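Long-range contact in exocyst complex component EXO70 (Saccharomyces cerevisiae, PDB 2B1E), which helps assemble the exocyst, the complex that tethers secretory vesicles to sites of exocytosis: residues A312-F323 against F371-L379. Numbering follows the deposited sequence.
Sequences ATVDTMSRLRKF and FISDCIDTL
The carbonyl oxygen of A312 is gripped by two donors of T316, the backbone N and, at 2.8 Å, OG1, approaching from opposite faces of the carbonyl plane; both residues border L379 of the facing helix. OG1 lies anti to its own carbonyl carbon (chi1 -61°), beside the backbone N and so close to the carbonyl one turn earlier. Threonine suits this buried place: with its hydroxyl satisfied inside its own helix, OG1 can rest against a methyl, 3.9 Å from L379 CD1. L379 is a knob in the hole formed by A312, T313, T316 and M317; M317, bent at chi2 and chi3, brings CE to 4.0 Å from L379 CD2. Segments 312-323 and 371-379 run antiparallel (174°), and toward the C-terminal end of 312-323 L320 is the reciprocal knob among F371, I372, C375 and I376. Its CD2 lies 3.8 Å from C375 SG; the small cysteine probably suits this place, since both methyls of L320 come to its CB. Beyond it, the edge of F371 meets the face of F323 in an edge-to-face pair, centroids 5.6 Å apart and planes inclined at 56°. Helix 410-429 packs on M317 and L379, helix 268-299 on T316 and C375, within the elongated Exo70 rod. Burial of apolar surface thus joins the helices, while the T316 and T313 hydroxyls, satisfied by A312 O and N420, need not pair across the interface.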
loop_
_atom_site.group_PDB
_atom_site.type_symbol
_atom_site.label_atom_id
_atom_site.label_comp_id
_atom_site.label_asym_id
_atom_site.label_seq_id
_atom_site.Cartn_x
_atom_site.Cartn_y
_atom_site.Cartn_z
ATOM N N ALA A 312 22.392 -9.970 -3.604
ATOM C CA ALA A 312 21.531 -9.609 -2.483
ATOM C C ALA A 312 21.230 -8.122 -2.617
ATOM O O ALA A 312 20.089 -7.691 -2.503
ATOM C CB ALA A 312 22.233 -9.886 -1.148
ATOM N N THR A 313 22.271 -7.348 -2.885
ATOM C CA THR A 313 22.139 -5.907 -3.035
ATOM C C THR A 313 21.298 -5.565 -4.263
ATOM O O THR A 313 20.362 -4.770 -4.176
ATOM C CB THR A 313 23.536 -5.252 -3.127
ATOM O OG1 THR A 313 24.233 -5.479 -1.894
ATOM C CG2 THR A 313 23.430 -3.754 -3.374
ATOM N N VAL A 314 21.626 -6.173 -5.399
ATOM C CA VAL A 314 20.874 -5.927 -6.624
ATOM C C VAL A 314 19.392 -6.193 -6.360
ATOM O O VAL A 314 18.547 -5.357 -6.656
ATOM C CB VAL A 314 21.348 -6.842 -7.782
ATOM C CG1 VAL A 314 20.552 -6.536 -9.047
ATOM C CG2 VAL A 314 22.831 -6.633 -8.042
ATOM N N ASP A 315 19.086 -7.350 -5.781
ATOM C CA ASP A 315 17.704 -7.718 -5.488
ATOM C C ASP A 315 17.030 -6.762 -4.514
ATOM O O ASP A 315 15.902 -6.321 -4.741
ATOM C CB ASP A 315 17.643 -9.133 -4.907
ATOM C CG ASP A 315 16.214 -9.625 -4.708
ATOM O OD1 ASP A 315 15.571 -10.004 -5.712
ATOM O OD2 ASP A 315 15.731 -9.626 -3.552
ATOM N N THR A 316 17.719 -6.452 -3.419
ATOM C CA THR A 316 17.165 -5.561 -2.408
ATOM C C THR A 316 16.772 -4.189 -2.956
ATOM O O THR A 316 15.713 -3.665 -2.612
ATOM C CB THR A 316 18.151 -5.368 -1.228
ATOM O OG1 THR A 316 18.402 -6.633 -0.605
ATOM C CG2 THR A 316 17.565 -4.425 -0.184
ATOM N N MET A 317 17.608 -3.604 -3.806
ATOM C CA MET A 317 17.286 -2.286 -4.343
ATOM C C MET A 317 16.173 -2.343 -5.389
ATOM O O MET A 317 15.335 -1.441 -5.457
ATOM C CB MET A 317 18.536 -1.619 -4.913
ATOM C CG MET A 317 19.584 -1.298 -3.848
ATOM S SD MET A 317 18.925 -0.481 -2.369
ATOM C CE MET A 317 18.719 -1.793 -1.314
ATOM N N SER A 318 16.148 -3.401 -6.191
ATOM C CA SER A 318 15.097 -3.543 -7.191
ATOM C C SER A 318 13.774 -3.575 -6.428
ATOM O O SER A 318 12.801 -2.923 -6.809
ATOM C CB SER A 318 15.275 -4.843 -7.976
ATOM O OG SER A 318 14.278 -4.974 -8.978
ATOM N N ARG A 319 13.761 -4.331 -5.337
ATOM C CA ARG A 319 12.577 -4.462 -4.496
ATOM C C ARG A 319 12.147 -3.104 -3.945
ATOM O O ARG A 319 10.980 -2.720 -4.057
ATOM C CB ARG A 319 12.862 -5.438 -3.348
ATOM C CG ARG A 319 11.753 -5.555 -2.309
ATOM C CD ARG A 319 10.448 -6.080 -2.897
ATOM N NE ARG A 319 10.587 -7.406 -3.496
ATOM C CZ ARG A 319 9.572 -8.103 -4.000
ATOM N NH1 ARG A 319 8.345 -7.602 -3.973
ATOM N NH2 ARG A 319 9.780 -9.298 -4.538
ATOM N N LEU A 320 13.088 -2.380 -3.342
ATOM C CA LEU A 320 12.788 -1.060 -2.796
ATOM C C LEU A 320 12.373 -0.132 -3.938
ATOM O O LEU A 320 11.525 0.751 -3.764
ATOM C CB LEU A 320 14.013 -0.487 -2.068
ATOM C CG LEU A 320 14.439 -1.195 -0.778
ATOM C CD1 LEU A 320 15.671 -0.518 -0.196
ATOM C CD2 LEU A 320 13.291 -1.167 0.227
ATOM N N ARG A 321 12.974 -0.352 -5.104
ATOM C CA ARG A 321 12.693 0.436 -6.299
ATOM C C ARG A 321 11.235 0.263 -6.707
ATOM O O ARG A 321 10.602 1.196 -7.197
ATOM C CB ARG A 321 13.603 -0.013 -7.447
ATOM C CG ARG A 321 13.481 0.811 -8.731
ATOM C CD ARG A 321 13.900 2.251 -8.498
ATOM N NE ARG A 321 14.311 2.926 -9.728
ATOM C CZ ARG A 321 13.482 3.447 -10.628
ATOM N NH1 ARG A 321 12.165 3.385 -10.455
ATOM N NH2 ARG A 321 13.978 4.032 -11.711
ATOM N N LYS A 322 10.707 -0.939 -6.503
ATOM C CA LYS A 322 9.321 -1.218 -6.851
ATOM C C LYS A 322 8.404 -0.630 -5.783
ATOM O O LYS A 322 7.317 -0.134 -6.088
ATOM C CB LYS A 322 9.101 -2.727 -6.976
ATOM C CG LYS A 322 10.033 -3.408 -7.974
ATOM C CD LYS A 322 9.730 -4.893 -8.112
ATOM C CE LYS A 322 10.824 -5.613 -8.886
ATOM N NZ LYS A 322 11.070 -5.007 -10.226
ATOM N N PHE A 323 8.854 -0.686 -4.534
ATOM C CA PHE A 323 8.102 -0.142 -3.409
ATOM C C PHE A 323 7.875 1.350 -3.642
ATOM O O PHE A 323 6.782 1.864 -3.415
ATOM C CB PHE A 323 8.891 -0.331 -2.112
ATOM C CG PHE A 323 8.472 -1.521 -1.302
ATOM C CD1 PHE A 323 7.364 -1.454 -0.465
ATOM C CD2 PHE A 323 9.202 -2.705 -1.353
ATOM C CE1 PHE A 323 6.986 -2.549 0.311
ATOM C CE2 PHE A 323 8.832 -3.808 -0.579
ATOM C CZ PHE A 323 7.723 -3.729 0.254
ATOM N N PHE A 371 11.554 2.935 7.314
ATOM C CA PHE A 371 11.512 1.604 6.716
ATOM C C PHE A 371 12.583 1.427 5.644
ATOM O O PHE A 371 13.281 0.418 5.615
ATOM C CB PHE A 371 10.143 1.337 6.081
ATOM C CG PHE A 371 10.103 0.087 5.248
ATOM C CD1 PHE A 371 10.193 -1.165 5.844
ATOM C CD2 PHE A 371 10.031 0.166 3.861
ATOM C CE1 PHE A 371 10.216 -2.323 5.074
ATOM C CE2 PHE A 371 10.054 -0.990 3.078
ATOM C CZ PHE A 371 10.148 -2.238 3.687
ATOM N N ILE A 372 12.698 2.401 4.748
ATOM C CA ILE A 372 13.686 2.309 3.686
ATOM C C ILE A 372 15.085 2.301 4.290
ATOM O O ILE A 372 15.928 1.494 3.903
ATOM C CB ILE A 372 13.567 3.489 2.701
ATOM C CG1 ILE A 372 12.112 3.633 2.237
ATOM C CG2 ILE A 372 14.490 3.275 1.513
ATOM C CD1 ILE A 372 11.485 2.347 1.739
ATOM N N SER A 373 15.314 3.202 5.243
ATOM C CA SER A 373 16.603 3.307 5.915
ATOM C C SER A 373 16.896 2.020 6.682
ATOM O O SER A 373 18.036 1.560 6.720
ATOM C CB SER A 373 16.611 4.508 6.873
ATOM O OG SER A 373 16.651 5.743 6.164
ATOM N N ASP A 374 15.866 1.438 7.288
ATOM C CA ASP A 374 16.038 0.194 8.033
ATOM C C ASP A 374 16.438 -0.930 7.078
ATOM O O ASP A 374 17.264 -1.778 7.419
ATOM C CB ASP A 374 14.749 -0.185 8.766
ATOM C CG ASP A 374 14.566 0.587 10.058
ATOM O OD1 ASP A 374 15.473 1.362 10.427
ATOM O OD2 ASP A 374 13.515 0.411 10.710
ATOM N N CYS A 375 15.857 -0.919 5.881
ATOM C CA CYS A 375 16.161 -1.923 4.867
ATOM C C CYS A 375 17.623 -1.849 4.430
ATOM O O CYS A 375 18.296 -2.876 4.298
ATOM C CB CYS A 375 15.255 -1.741 3.642
ATOM S SG CYS A 375 13.568 -2.409 3.823
ATOM N N ILE A 376 18.111 -0.633 4.193
ATOM C CA ILE A 376 19.491 -0.449 3.769
ATOM C C ILE A 376 20.440 -0.806 4.910
ATOM O O ILE A 376 21.506 -1.370 4.674
ATOM C CB ILE A 376 19.723 0.994 3.276
ATOM C CG1 ILE A 376 18.852 1.240 2.039
ATOM C CG2 ILE A 376 21.188 1.205 2.912
ATOM C CD1 ILE A 376 18.767 2.698 1.623
ATOM N N ASP A 377 20.050 -0.497 6.146
ATOM C CA ASP A 377 20.875 -0.848 7.301
ATOM C C ASP A 377 20.984 -2.370 7.395
ATOM O O ASP A 377 22.061 -2.924 7.654
ATOM C CB ASP A 377 20.248 -0.347 8.607
ATOM C CG ASP A 377 20.587 1.100 8.918
ATOM O OD1 ASP A 377 21.433 1.697 8.220
ATOM O OD2 ASP A 377 20.000 1.635 9.885
ATOM N N THR A 378 19.853 -3.043 7.203
ATOM C CA THR A 378 19.803 -4.496 7.290
ATOM C C THR A 378 20.675 -5.138 6.223
ATOM O O THR A 378 21.353 -6.128 6.482
ATOM C CB THR A 378 18.345 -5.002 7.161
ATOM O OG1 THR A 378 17.545 -4.368 8.167
ATOM C CG2 THR A 378 18.282 -6.522 7.345
ATOM N N LEU A 379 20.653 -4.578 5.022
ATOM C CA LEU A 379 21.471 -5.098 3.931
ATOM C C LEU A 379 22.964 -4.980 4.260
ATOM O O LEU A 379 23.725 -5.946 4.142
ATOM C CB LEU A 379 21.179 -4.328 2.639
ATOM C CG LEU A 379 22.105 -4.645 1.461
ATOM C CD1 LEU A 379 21.924 -6.108 1.011
ATOM C CD2 LEU A 379 21.797 -3.691 0.327
#